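Long-range contacts in lipolytic protein G-D-S-L family (Chitinophaga pinensis, PDB 4Q7Q), which is of unknown function but probably hydrolyses ester bonds as a lipase or acylhydrolase of the SGNH/GDSL hydrolase family: residues T7-G12 and K45-G50; Y17-L22 and Y33-N38; E39-L44 and A250-F255; Q49-W54 and D64-I69; S75-T80 and V125-M130. All coordinates share one frame; numbering follows the deposited sequence.

Interaction 1. Residues T7-G12 and K45-G50; sequences TWVAIG and KYINQG
The indole of Trp8 meets Tyr46 through its benzo rim, where CE3 lies 3.6 Å from Tyr46 CB in an oblique approach, while CB of Ala10, two residues on along the same strand, sits on one face of the indole. At the edge of the Tyr46 ring, in its plane, is the backbone N of Asn48. The two residues belong to neighbouring parallel strands of the SGNH hydrolase sheet. Helix 33-40 covers the indole, its Leu34 touching Trp8 and Tyr46 alike; the Tyr46 ring leads away to Asp20, which its hydroxyl bonds. With CG anti to the backbone N (chi1 162°), the indole leans forward along its own strand to Ala10; it also meets Phe255 edge to face, and its NE1 is hydrogen-bonded to Ser75 OG.

Five backbone hydrogen bonds tie the strands in register, Thr7 opposite Lys45 through Gly12 opposite Gly50. The straightest, Trp8 N to Lys45 O, is 2.9 Å long at 175°, yet the N-H comes from well above the carbonyl plane. Ala10 N, by contrast, approaches Ile47 O almost head-on.

The other face of the sheet carries Thr7, Val9, Ile47 and Gln49. Thr7 CG2 reaches Ile47 CD1 at 3.6 Å, and the side chains of Val9 and Gln49 run side by side, with Val9 CG1 3.8 Å from Gln49 CG. Where edge strand 44-50 ends, an Asx turn forms: Asn48 OD1 accepts from Gly50 N at 2.8 Å.

Interaction 2. Residues Y17-L22 and Y33-N38; sequences YLNDHL and YLTRLN
Asn19 pushes its amide against the first turn of helix 33-40, and its OD1 accepts a nearly straight hydrogen bond from Thr35 N (2.9 Å, 170°). The acceptor belongs to the loop that follows helix 14-17, so the contact joins two parts of the chain on the same side of the parallel sheet in this SGNH hydrolase fold. The N-H of Thr35 comes in tilted from the carbonyl plane of the amide. With CG anti to the backbone N, chi1 (-176°) carries the Asn19 amide out to the helix, and chi2 turns its plane against Leu34, which it crosses obliquely: Leu34 CB lies 3.4 Å from Asn19 CG, and Leu34 CG is 3.8 Å from Asn19 CB. One polar amide is thus pressed against an aliphatic side chain while its oxygen serves the helix backbone.

The second shell fixes the amide's rotation. Asn19 ND2 donates to Asp20 OD1 at 2.8 Å, with the acceptor in the amide plane, although the carboxylate is met from above its own plane. With Thr35 N on OD1 and Asp20 on ND2, the amide is held from both ends and its flip is fixed. Asp20 is held in turn by strand 44-50, through Tyr46 and through Asn48 ND2 on OD1. On the helix side, the hydroxyl of Thr35 is joined to the loop through a water, which lies 2.7 Å from Thr35 OG1 and donates to Asn19 O at 2.6 Å.

Interaction 3. Residues E39-L44 and A250-F255; sequences EILPNL and ALADVF
Leu41 reaches from the end of helix 33-40 toward the C-terminal helix 241-257, part of the apolar packing between two helices on the same face of the SGNH hydrolase sheet. Its CB starts the side chain toward that helix, and CG, anti to the carbonyl carbon (chi1 -54°), carries the branch forward. The tip, CD1, does the touching: it lies 3.7 Å from Phe255 CB, 4.1 Å from Ala252 CB and 4.0 Å from Ala252 O, and it comes to the Phe255 ring at the edge, near the ring plane.

On one flank of Leu41, Ile40 sets CG2 against the methyl of Ala252 at 3.8 Å. On the other, Leu44 slants against Phe255 after the type I turn from Leu41 to Leu44 has brought the chain round. Leu251 CD1, from the preceding turn of the helix, covers one face of the Phe255 ring, and Leu37 packs on both Ala252 and Phe255. Leu44 meets the same side of the ring as Leu41, its CG 4.2 Å from Phe255 CD2.

Interaction 4. Residues Q49-W54 and D64-I69; sequences QGHNGW and DSLGLI
Gln49 turns sharply at chi2 (-82°), a bend that folds its amide over toward Leu66, while His51, with CG anti to the carbonyl carbon (chi1 -64°), brings its imidazole up to the same amide. Both ends of the amide are used. NE2 donates to Leu66 O at 3.0 Å and 172°, with the acceptor in the amide plane but the N-H arriving from above the carbonyl plane. OE1 receives His51 NE2 at 2.8 Å, nearly in line with the C=O and close to the plane of the imidazole. A water adds a further partner for NE2 and donates to Gly67 O.

Here the chain leaves edge strand 44-50 of the SGNH hydrolase sheet, and the loop that precedes strand 73-77 folds back over it. A type II turn from His51 to Trp54 sets Trp54 beside Leu66, the two side chains sliding past each other in opposite directions. Leu66 CD2 lies 3.8 Å from Trp54 CZ3 and 3.9 Å from His51 CE1, so one methyl touches both rings. Replacing Gln49 by an alanine would probably cost Leu66 O its amide donor and His51 NE2 the acceptor that helps fix the turn of its ring. On the aliphatic part of Gln49, Leu68 CD2 rests 3.7 Å from CG, and Leu68 also touches Val9 on the neighbouring strand.

Interaction 5. Residues S75-T80 and V125-M130; sequences SVFLGT and VLITPM
Strands 75-77 and 125-127 run parallel at 15°, joined by Val76 N to Val125 O (2.9 Å) and Ile127 N to Val76 O (2.8 Å). Past these bonds the chains separate, and a water bridges them, taking the N-H of Leu78 and lying within hydrogen-bonding distance of Val76 O and Ile127 O.

Phe77 holds its ring over Ile127, CG anti to the backbone N (chi1 -171°). Ile127 CG2 sits over the centre of one face in a CH-pi contact, 3.7 Å from the ring centroid and 10° off the normal; Pro129 CA lies at the ring edge. With a serine in place of Phe77, Ile127 CG2 would probably lose the ring face it packs on and a gap would open in this buried core. Pro129 CG packs 3.8 Å from Leu78 O. A second water links Thr80 OG1, which is also hydrogen-bonded to Arg132, to the backbone O of Met130 (selenomethionine in this crystal).

Adjacent parallel strands with a helical connection, here including helix 104-118, form the beta-alpha-beta unit from which the SGNH hydrolase fold is built.

Interactions 1 and 5 lie in one five-stranded parallel sheet, their centres about 13 Å apart; strand 6-12 of the first adjoins strand 73-77 of the second. Interaction 4 continues from the end of edge strand 44-50 and shares Gln49 and Gly50 with interaction 1. Interactions 2 and 3, centres about 13 Å apart, use opposite ends of helix 33-40. Along the chain, interaction 2 nests inside the loop closed by interaction 1, while interaction 3 encloses 4 and 5 by bringing the C-terminal helix 241-257 back. Interactions 3 and 4 are farthest apart, about 22 Å between centres. Interactions 1 and 5 lie near what is probably a Ser-His-Asp site, formed by Ser14 just after strand 6-12 and by Asp235 and His238 just before helix 241-257.

Interaction 1. Residues T7-G12 and K45-G50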
# COMPACT_ATOMS: atom_id res chain seq x y z
N THR A 7 -20.16 5.85 6.71
CA THR A 7 -18.89 6.56 6.77
C THR A 7 -17.76 5.54 6.84
O THR A 7 -17.76 4.66 7.70
CB THR A 7 -18.83 7.51 7.98
OG1 THR A 7 -19.82 8.54 7.83
CG2 THR A 7 -17.46 8.15 8.11
N TRP A 8 -16.82 5.66 5.92
CA TRP A 8 -15.70 4.73 5.79
C TRP A 8 -14.39 5.47 5.97
O TRP A 8 -14.04 6.32 5.15
CB TRP A 8 -15.74 4.08 4.41
CG TRP A 8 -14.46 3.42 3.97
CD1 TRP A 8 -13.56 2.73 4.74
CD2 TRP A 8 -13.93 3.41 2.64
NE1 TRP A 8 -12.52 2.28 3.96
CE2 TRP A 8 -12.72 2.69 2.67
CE3 TRP A 8 -14.36 3.94 1.42
CZ2 TRP A 8 -11.93 2.50 1.53
CZ3 TRP A 8 -13.59 3.74 0.29
CH2 TRP A 8 -12.39 3.02 0.35
N VAL A 9 -13.67 5.15 7.05
CA VAL A 9 -12.35 5.70 7.29
C VAL A 9 -11.30 4.77 6.69
O VAL A 9 -11.21 3.60 7.06
CB VAL A 9 -12.08 5.91 8.80
CG1 VAL A 9 -10.63 6.30 9.05
CG2 VAL A 9 -13.02 6.96 9.35
N ALA A 10 -10.54 5.29 5.73
CA ALA A 10 -9.49 4.52 5.08
C ALA A 10 -8.15 4.91 5.67
O ALA A 10 -7.63 5.98 5.40
CB ALA A 10 -9.50 4.77 3.57
N ILE A 11 -7.60 4.03 6.50
CA ILE A 11 -6.31 4.26 7.14
C ILE A 11 -5.24 3.67 6.24
O ILE A 11 -5.38 2.54 5.76
CB ILE A 11 -6.26 3.61 8.54
CG1 ILE A 11 -7.31 4.26 9.44
CG2 ILE A 11 -4.86 3.73 9.17
CD1 ILE A 11 -7.49 3.58 10.76
N GLY A 12 -4.18 4.41 6.00
CA GLY A 12 -3.15 3.90 5.13
C GLY A 12 -1.93 4.78 5.01
O GLY A 12 -1.72 5.69 5.82
N LYS A 45 -18.99 6.55 2.05
CA LYS A 45 -18.44 7.90 2.06
C LYS A 45 -17.07 7.90 2.71
O LYS A 45 -16.96 7.79 3.93
CB LYS A 45 -19.38 8.83 2.83
CG LYS A 45 -20.80 8.80 2.32
CD LYS A 45 -20.91 9.35 0.90
CE LYS A 45 -22.35 9.35 0.43
NZ LYS A 45 -22.48 10.06 -0.87
N TYR A 46 -16.03 8.03 1.90
CA TYR A 46 -14.67 7.87 2.41
C TYR A 46 -14.13 9.06 3.17
O TYR A 46 -14.45 10.22 2.89
CB TYR A 46 -13.68 7.43 1.31
CG TYR A 46 -13.21 8.50 0.35
CD1 TYR A 46 -12.25 9.44 0.72
CD2 TYR A 46 -13.69 8.54 -0.96
CE1 TYR A 46 -11.81 10.42 -0.17
CE2 TYR A 46 -13.24 9.50 -1.86
CZ TYR A 46 -12.31 10.44 -1.46
OH TYR A 46 -11.87 11.39 -2.36
N ILE A 47 -13.30 8.74 4.15
CA ILE A 47 -12.46 9.71 4.82
C ILE A 47 -11.04 9.23 4.62
O ILE A 47 -10.70 8.10 4.97
CB ILE A 47 -12.81 9.80 6.30
CG1 ILE A 47 -14.19 10.43 6.46
CG2 ILE A 47 -11.76 10.61 7.06
CD1 ILE A 47 -14.70 10.44 7.87
N ASN A 48 -10.21 10.09 4.05
CA ASN A 48 -8.84 9.74 3.73
C ASN A 48 -7.91 9.90 4.93
O ASN A 48 -7.51 11.02 5.28
CB ASN A 48 -8.35 10.58 2.55
CG ASN A 48 -7.02 10.12 2.01
OD1 ASN A 48 -6.17 9.61 2.74
ND2 ASN A 48 -6.81 10.31 0.71
N GLN A 49 -7.60 8.78 5.57
CA GLN A 49 -6.62 8.76 6.66
C GLN A 49 -5.36 8.04 6.20
O GLN A 49 -4.74 7.26 6.93
CB GLN A 49 -7.22 8.16 7.93
CG GLN A 49 -8.08 9.15 8.71
CD GLN A 49 -7.24 10.08 9.58
OE1 GLN A 49 -6.01 10.00 9.58
NE2 GLN A 49 -7.91 10.94 10.34
N GLY A 50 -4.97 8.32 4.95
CA GLY A 50 -3.71 7.87 4.42
C GLY A 50 -2.67 8.92 4.74
O GLY A 50 -2.89 10.12 4.52

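Interaction 2. Residues Y17-L22 and Y33-N38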
# COMPACT_ATOMS: atom_id res chain seq x y z
N TYR A 17 -3.24 7.90 0.76
CA TYR A 17 -3.07 9.35 0.70
C TYR A 17 -3.27 9.94 -0.70
O TYR A 17 -3.97 10.95 -0.88
CB TYR A 17 -1.67 9.70 1.21
CG TYR A 17 -1.25 11.15 1.02
CD1 TYR A 17 -1.56 12.11 1.98
CD2 TYR A 17 -0.52 11.54 -0.10
CE1 TYR A 17 -1.16 13.43 1.81
CE2 TYR A 17 -0.13 12.84 -0.28
CZ TYR A 17 -0.45 13.79 0.68
OH TYR A 17 -0.05 15.10 0.51
N LEU A 18 -2.66 9.30 -1.69
CA LEU A 18 -2.60 9.84 -3.04
C LEU A 18 -3.95 9.91 -3.74
O LEU A 18 -4.07 10.58 -4.77
CB LEU A 18 -1.62 9.03 -3.90
CG LEU A 18 -0.14 9.24 -3.54
CD1 LEU A 18 0.76 8.17 -4.18
CD2 LEU A 18 0.31 10.66 -3.89
N ASN A 19 -4.96 9.23 -3.20
CA ASN A 19 -6.31 9.30 -3.76
C ASN A 19 -6.77 10.74 -3.93
O ASN A 19 -7.49 11.07 -4.88
CB ASN A 19 -7.30 8.55 -2.87
CG ASN A 19 -8.70 8.51 -3.46
OD1 ASN A 19 -9.01 7.66 -4.30
ND2 ASN A 19 -9.55 9.44 -3.04
N ASP A 20 -6.35 11.61 -3.01
CA ASP A 20 -6.81 12.99 -3.00
C ASP A 20 -5.72 14.00 -3.30
O ASP A 20 -5.90 15.20 -3.10
CB ASP A 20 -7.53 13.28 -1.69
CG ASP A 20 -8.79 12.46 -1.55
OD1 ASP A 20 -8.69 11.30 -1.10
OD2 ASP A 20 -9.88 12.95 -1.94
N HIS A 21 -4.59 13.50 -3.79
CA HIS A 21 -3.46 14.35 -4.13
C HIS A 21 -2.83 13.85 -5.41
O HIS A 21 -1.65 13.47 -5.43
CB HIS A 21 -2.44 14.37 -2.98
CG HIS A 21 -3.02 14.89 -1.71
ND1 HIS A 21 -3.29 16.23 -1.51
CD2 HIS A 21 -3.42 14.25 -0.59
CE1 HIS A 21 -3.81 16.39 -0.31
NE2 HIS A 21 -3.91 15.21 0.27
N LEU A 22 -3.62 13.86 -6.47
CA LEU A 22 -3.18 13.29 -7.74
C LEU A 22 -2.03 14.08 -8.37
O LEU A 22 -1.28 13.54 -9.17
CB LEU A 22 -4.35 13.15 -8.70
CG LEU A 22 -5.48 12.27 -8.14
CD1 LEU A 22 -6.70 12.31 -9.04
CD2 LEU A 22 -5.00 10.84 -7.94
N TYR A 33 -7.97 4.64 -5.38
CA TYR A 33 -8.82 3.50 -5.05
C TYR A 33 -10.02 3.85 -4.15
O TYR A 33 -11.02 3.13 -4.17
CB TYR A 33 -8.01 2.30 -4.51
CG TYR A 33 -7.68 2.35 -3.03
CD1 TYR A 33 -8.56 1.84 -2.08
CD2 TYR A 33 -6.48 2.89 -2.59
CE1 TYR A 33 -8.26 1.87 -0.74
CE2 TYR A 33 -6.17 2.93 -1.24
CZ TYR A 33 -7.06 2.42 -0.32
OH TYR A 33 -6.76 2.49 1.02
N LEU A 34 -9.92 4.94 -3.39
CA LEU A 34 -11.07 5.37 -2.58
C LEU A 34 -12.18 5.89 -3.48
O LEU A 34 -13.37 5.54 -3.31
CB LEU A 34 -10.69 6.48 -1.60
CG LEU A 34 -9.43 6.29 -0.73
CD1 LEU A 34 -9.28 7.45 0.26
CD2 LEU A 34 -9.45 4.97 -0.01
N THR A 35 -11.79 6.72 -4.44
CA THR A 35 -12.72 7.28 -5.42
C THR A 35 -13.38 6.16 -6.21
O THR A 35 -14.60 6.14 -6.38
CB THR A 35 -11.98 8.24 -6.36
OG1 THR A 35 -11.46 9.34 -5.60
CG2 THR A 35 -12.89 8.78 -7.48
N ARG A 36 -12.58 5.20 -6.67
CA ARG A 36 -13.12 4.09 -7.45
C ARG A 36 -14.03 3.18 -6.62
O ARG A 36 -15.04 2.70 -7.12
CB ARG A 36 -11.99 3.30 -8.09
CG ARG A 36 -11.21 4.10 -9.11
CD ARG A 36 -10.04 3.30 -9.70
NE ARG A 36 -9.29 4.08 -10.67
CZ ARG A 36 -9.68 4.27 -11.93
NH1 ARG A 36 -8.95 5.01 -12.75
NH2 ARG A 36 -10.80 3.70 -12.37
N LEU A 37 -13.67 2.94 -5.36
CA LEU A 37 -14.53 2.15 -4.48
C LEU A 37 -15.90 2.82 -4.38
O LEU A 37 -16.94 2.17 -4.52
CB LEU A 37 -13.92 2.00 -3.08
CG LEU A 37 -14.64 1.13 -2.02
CD1 LEU A 37 -15.90 1.79 -1.40
CD2 LEU A 37 -14.98 -0.24 -2.59
N ASN A 38 -15.90 4.12 -4.13
CA ASN A 38 -17.15 4.86 -4.03
C ASN A 38 -17.99 4.83 -5.31
O ASN A 38 -19.20 4.83 -5.25
CB ASN A 38 -16.89 6.30 -3.56
CG ASN A 38 -18.12 7.18 -3.68
OD1 ASN A 38 -18.23 7.97 -4.61
ND2 ASN A 38 -19.04 7.04 -2.73
O HOH W 1 -9.10 10.00 -6.66

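Interaction 3. Residues E39-L44 and A250-F255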
# COMPACT_ATOMS: atom_id res chain seq x y z
N GLU A 39 -17.35 4.76 -6.47
CA GLU A 39 -18.12 4.63 -7.71
C GLU A 39 -18.86 3.29 -7.75
O GLU A 39 -19.99 3.21 -8.23
CB GLU A 39 -17.24 4.78 -8.94
CG GLU A 39 -16.64 6.17 -9.09
CD GLU A 39 -15.69 6.28 -10.28
OE1 GLU A 39 -15.21 5.24 -10.79
OE2 GLU A 39 -15.42 7.42 -10.70
N ILE A 40 -18.22 2.25 -7.23
CA ILE A 40 -18.84 0.92 -7.20
C ILE A 40 -19.93 0.86 -6.12
O ILE A 40 -21.02 0.34 -6.35
CB ILE A 40 -17.78 -0.16 -6.95
CG1 ILE A 40 -16.69 -0.08 -8.03
CG2 ILE A 40 -18.41 -1.54 -6.92
CD1 ILE A 40 -15.42 -0.87 -7.69
N LEU A 41 -19.62 1.40 -4.95
CA LEU A 41 -20.54 1.42 -3.82
C LEU A 41 -20.78 2.87 -3.39
O LEU A 41 -20.11 3.37 -2.49
CB LEU A 41 -19.97 0.61 -2.65
CG LEU A 41 -19.59 -0.83 -3.00
CD1 LEU A 41 -18.94 -1.52 -1.81
CD2 LEU A 41 -20.79 -1.64 -3.52
N PRO A 42 -21.75 3.53 -4.03
CA PRO A 42 -21.94 4.98 -3.86
C PRO A 42 -22.42 5.41 -2.48
O PRO A 42 -22.36 6.60 -2.16
CB PRO A 42 -22.95 5.35 -4.95
CG PRO A 42 -23.67 4.07 -5.27
CD PRO A 42 -22.62 2.98 -5.09
N ASN A 43 -22.88 4.47 -1.67
CA ASN A 43 -23.29 4.78 -0.31
C ASN A 43 -22.11 4.84 0.67
O ASN A 43 -22.29 5.22 1.84
CB ASN A 43 -24.31 3.76 0.19
CG ASN A 43 -23.77 2.34 0.16
OD1 ASN A 43 -23.26 1.88 -0.86
ND2 ASN A 43 -23.87 1.65 1.29
N LEU A 44 -20.92 4.47 0.21
CA LEU A 44 -19.74 4.47 1.06
C LEU A 44 -19.04 5.82 0.94
O LEU A 44 -18.56 6.19 -0.13
CB LEU A 44 -18.79 3.33 0.68
CG LEU A 44 -18.98 1.97 1.37
CD1 LEU A 44 -18.51 2.02 2.83
CD2 LEU A 44 -20.42 1.49 1.28
N ALA A 250 -11.48 -5.43 -5.53
CA ALA A 250 -11.24 -6.43 -4.49
C ALA A 250 -11.84 -5.95 -3.17
O ALA A 250 -12.44 -6.74 -2.43
CB ALA A 250 -9.75 -6.69 -4.34
N LEU A 251 -11.68 -4.67 -2.89
CA LEU A 251 -12.20 -4.09 -1.66
C LEU A 251 -13.72 -4.08 -1.67
O LEU A 251 -14.37 -4.38 -0.67
CB LEU A 251 -11.65 -2.68 -1.45
CG LEU A 251 -12.07 -1.97 -0.16
CD1 LEU A 251 -11.71 -2.81 1.06
CD2 LEU A 251 -11.43 -0.58 -0.06
N ALA A 252 -14.29 -3.76 -2.83
CA ALA A 252 -15.74 -3.74 -2.96
C ALA A 252 -16.36 -5.11 -2.68
O ALA A 252 -17.41 -5.20 -2.06
CB ALA A 252 -16.17 -3.20 -4.32
N ASP A 253 -15.70 -6.18 -3.13
CA ASP A 253 -16.19 -7.54 -2.88
C ASP A 253 -16.30 -7.82 -1.39
O ASP A 253 -17.27 -8.40 -0.92
CB ASP A 253 -15.29 -8.58 -3.55
CG ASP A 253 -15.37 -8.55 -5.07
OD1 ASP A 253 -16.35 -8.00 -5.60
OD2 ASP A 253 -14.45 -9.09 -5.72
N VAL A 254 -15.28 -7.42 -0.64
CA VAL A 254 -15.27 -7.63 0.80
C VAL A 254 -16.35 -6.79 1.50
O VAL A 254 -17.06 -7.27 2.38
CB VAL A 254 -13.89 -7.33 1.40
CG1 VAL A 254 -13.97 -7.27 2.91
CG2 VAL A 254 -12.89 -8.39 0.94
N PHE A 255 -16.48 -5.53 1.10
CA PHE A 255 -17.53 -4.68 1.64
C PHE A 255 -18.90 -5.30 1.40
O PHE A 255 -19.75 -5.29 2.29
CB PHE A 255 -17.46 -3.27 1.05
CG PHE A 255 -16.39 -2.40 1.67
CD1 PHE A 255 -15.61 -2.85 2.73
CD2 PHE A 255 -16.18 -1.12 1.19
CE1 PHE A 255 -14.65 -2.03 3.30
CE2 PHE A 255 -15.21 -0.30 1.76
CZ PHE A 255 -14.44 -0.76 2.82

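Interaction 4. Residues Q49-W54 and D64-I69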
# COMPACT_ATOMS: atom_id res chain seq x y z
N GLN A 49 -7.60 8.78 5.57
CA GLN A 49 -6.62 8.76 6.66
C GLN A 49 -5.36 8.04 6.20
O GLN A 49 -4.74 7.26 6.93
CB GLN A 49 -7.22 8.16 7.93
CG GLN A 49 -8.08 9.15 8.71
CD GLN A 49 -7.24 10.08 9.58
OE1 GLN A 49 -6.01 10.00 9.58
NE2 GLN A 49 -7.91 10.94 10.34
N GLY A 50 -4.97 8.32 4.95
CA GLY A 50 -3.71 7.87 4.42
C GLY A 50 -2.67 8.92 4.74
O GLY A 50 -2.89 10.12 4.52
N HIS A 51 -1.53 8.47 5.25
CA HIS A 51 -0.45 9.37 5.62
C HIS A 51 0.79 9.06 4.80
O HIS A 51 1.32 7.95 4.85
CB HIS A 51 -0.19 9.28 7.12
CG HIS A 51 -1.35 9.75 7.92
ND1 HIS A 51 -1.43 11.03 8.44
CD2 HIS A 51 -2.52 9.14 8.24
CE1 HIS A 51 -2.59 11.17 9.07
NE2 HIS A 51 -3.27 10.04 8.95
N ASN A 52 1.21 10.05 4.03
CA ASN A 52 2.24 9.88 3.02
C ASN A 52 3.56 9.45 3.65
O ASN A 52 4.11 10.17 4.47
CB ASN A 52 2.41 11.18 2.23
CG ASN A 52 3.21 10.99 0.95
OD1 ASN A 52 3.51 9.87 0.57
ND2 ASN A 52 3.54 12.09 0.29
N GLY A 53 4.03 8.27 3.29
CA GLY A 53 5.31 7.79 3.75
C GLY A 53 5.31 7.08 5.09
O GLY A 53 6.36 6.65 5.54
N TRP A 54 4.16 6.97 5.73
CA TRP A 54 4.14 6.43 7.09
C TRP A 54 4.16 4.91 7.15
O TRP A 54 3.62 4.22 6.28
CB TRP A 54 2.91 6.92 7.87
CG TRP A 54 2.94 8.36 8.29
CD1 TRP A 54 3.53 9.42 7.64
CD2 TRP A 54 2.31 8.91 9.46
NE1 TRP A 54 3.30 10.59 8.35
CE2 TRP A 54 2.56 10.30 9.46
CE3 TRP A 54 1.57 8.36 10.50
CZ2 TRP A 54 2.09 11.14 10.46
CZ3 TRP A 54 1.10 9.20 11.50
CH2 TRP A 54 1.37 10.56 11.48
N ASP A 64 -3.61 8.54 18.63
CA ASP A 64 -4.56 9.41 19.34
C ASP A 64 -4.55 10.84 18.81
O ASP A 64 -5.33 11.68 19.27
CB ASP A 64 -4.29 9.39 20.84
CG ASP A 64 -4.54 8.03 21.46
OD1 ASP A 64 -5.51 7.36 21.04
OD2 ASP A 64 -3.77 7.63 22.37
N SER A 65 -3.68 11.12 17.84
CA SER A 65 -3.47 12.48 17.36
C SER A 65 -3.77 12.65 15.88
O SER A 65 -3.39 13.66 15.28
CB SER A 65 -2.02 12.92 17.64
OG SER A 65 -1.72 12.82 19.02
N LEU A 66 -4.45 11.68 15.28
CA LEU A 66 -4.72 11.71 13.85
C LEU A 66 -6.04 12.36 13.49
O LEU A 66 -6.33 12.58 12.31
CB LEU A 66 -4.68 10.29 13.28
CG LEU A 66 -3.36 9.54 13.43
CD1 LEU A 66 -3.42 8.22 12.68
CD2 LEU A 66 -2.21 10.40 12.91
N GLY A 67 -6.86 12.67 14.49
CA GLY A 67 -8.19 13.18 14.23
C GLY A 67 -9.13 12.10 13.75
O GLY A 67 -10.13 12.39 13.09
N LEU A 68 -8.81 10.84 14.06
CA LEU A 68 -9.70 9.74 13.72
C LEU A 68 -11.06 9.96 14.37
O LEU A 68 -11.15 10.32 15.54
CB LEU A 68 -9.13 8.41 14.20
CG LEU A 68 -7.93 7.89 13.42
CD1 LEU A 68 -7.33 6.70 14.14
CD2 LEU A 68 -8.35 7.50 12.01
N ILE A 69 -12.12 9.73 13.61
CA ILE A 69 -13.47 9.89 14.15
C ILE A 69 -14.23 8.58 14.16
O ILE A 69 -13.79 7.58 13.60
CB ILE A 69 -14.29 10.94 13.38
CG1 ILE A 69 -14.61 10.45 11.97
CG2 ILE A 69 -13.56 12.28 13.34
CD1 ILE A 69 -15.62 11.32 11.24
O HOH W 2 -10.94 11.07 10.65

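Interaction 5. Residues S75-T80 and V125-M130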
# COMPACT_ATOMS: atom_id res chain seq x y z
N SER A 75 -10.95 0.63 7.05
CA SER A 75 -9.97 -0.24 6.39
C SER A 75 -8.57 0.18 6.82
O SER A 75 -8.32 1.35 7.12
CB SER A 75 -10.12 -0.23 4.87
OG SER A 75 -9.96 1.07 4.33
N VAL A 76 -7.67 -0.80 6.88
CA VAL A 76 -6.29 -0.53 7.24
C VAL A 76 -5.39 -1.12 6.17
O VAL A 76 -5.41 -2.33 5.94
CB VAL A 76 -5.93 -1.14 8.62
CG1 VAL A 76 -4.49 -0.82 9.00
CG2 VAL A 76 -6.90 -0.62 9.68
N PHE A 77 -4.61 -0.26 5.53
CA PHE A 77 -3.80 -0.65 4.38
C PHE A 77 -2.38 -0.14 4.64
O PHE A 77 -2.01 0.97 4.22
CB PHE A 77 -4.41 0.01 3.14
CG PHE A 77 -3.82 -0.44 1.81
CD1 PHE A 77 -2.75 -1.32 1.73
CD2 PHE A 77 -4.36 0.06 0.63
CE1 PHE A 77 -2.23 -1.69 0.49
CE2 PHE A 77 -3.86 -0.32 -0.60
CZ PHE A 77 -2.79 -1.19 -0.67
N LEU A 78 -1.60 -0.93 5.37
CA LEU A 78 -0.29 -0.53 5.86
C LEU A 78 0.69 -1.69 5.79
O LEU A 78 0.29 -2.84 5.79
CB LEU A 78 -0.38 -0.10 7.33
CG LEU A 78 -1.19 1.16 7.60
CD1 LEU A 78 -1.48 1.25 9.10
CD2 LEU A 78 -0.44 2.39 7.10
N GLY A 79 1.98 -1.36 5.75
CA GLY A 79 3.00 -2.37 5.88
C GLY A 79 4.13 -2.24 4.88
O GLY A 79 5.27 -2.63 5.18
N THR A 80 3.86 -1.69 3.71
CA THR A 80 4.89 -1.60 2.69
C THR A 80 6.06 -0.72 3.16
O THR A 80 7.23 -1.04 2.91
CB THR A 80 4.33 -1.18 1.31
OG1 THR A 80 5.28 -1.52 0.30
CG2 THR A 80 4.01 0.31 1.24
N VAL A 125 -11.75 -3.92 7.94
CA VAL A 125 -11.14 -4.69 6.86
C VAL A 125 -9.65 -4.37 6.81
O VAL A 125 -9.26 -3.21 6.89
CB VAL A 125 -11.79 -4.32 5.50
CG1 VAL A 125 -11.06 -4.98 4.34
CG2 VAL A 125 -13.26 -4.69 5.49
N LEU A 126 -8.82 -5.41 6.72
CA LEU A 126 -7.39 -5.22 6.54
C LEU A 126 -7.01 -5.48 5.09
O LEU A 126 -7.63 -6.31 4.42
CB LEU A 126 -6.59 -6.15 7.46
CG LEU A 126 -7.01 -6.18 8.93
CD1 LEU A 126 -6.11 -7.14 9.70
CD2 LEU A 126 -6.99 -4.78 9.55
N ILE A 127 -6.01 -4.77 4.60
CA ILE A 127 -5.54 -4.93 3.23
C ILE A 127 -4.05 -5.23 3.24
O ILE A 127 -3.27 -4.46 3.80
CB ILE A 127 -5.79 -3.65 2.41
CG1 ILE A 127 -7.26 -3.23 2.52
CG2 ILE A 127 -5.35 -3.84 0.96
CD1 ILE A 127 -7.60 -2.03 1.68
N THR A 128 -3.64 -6.36 2.65
CA THR A 128 -2.21 -6.68 2.61
C THR A 128 -1.45 -5.75 1.68
O THR A 128 -2.02 -5.22 0.73
CB THR A 128 -1.93 -8.12 2.14
OG1 THR A 128 -2.30 -8.24 0.76
CG2 THR A 128 -2.70 -9.13 2.98
N PRO A 129 -0.15 -5.55 1.95
CA PRO A 129 0.61 -4.75 0.98
C PRO A 129 0.60 -5.39 -0.40
O PRO A 129 0.59 -6.62 -0.54
CB PRO A 129 2.03 -4.77 1.56
CG PRO A 129 1.85 -4.99 3.01
CD PRO A 129 0.63 -5.88 3.15
N MSE A 130 0.59 -4.55 -1.42
CA MSE A 130 0.77 -5.01 -2.78
C MSE A 130 2.24 -5.29 -3.01
O MSE A 130 3.11 -4.69 -2.38
CB MSE A 130 0.28 -3.94 -3.75
CG MSE A 130 0.21 -4.40 -5.20
SE MSE A 130 -0.74 -3.17 -6.39
CE MSE A 130 0.69 -1.88 -6.64
O HOH W 3 -2.65 -3.49 6.31
O HOH W 4 3.57 -2.09 -1.74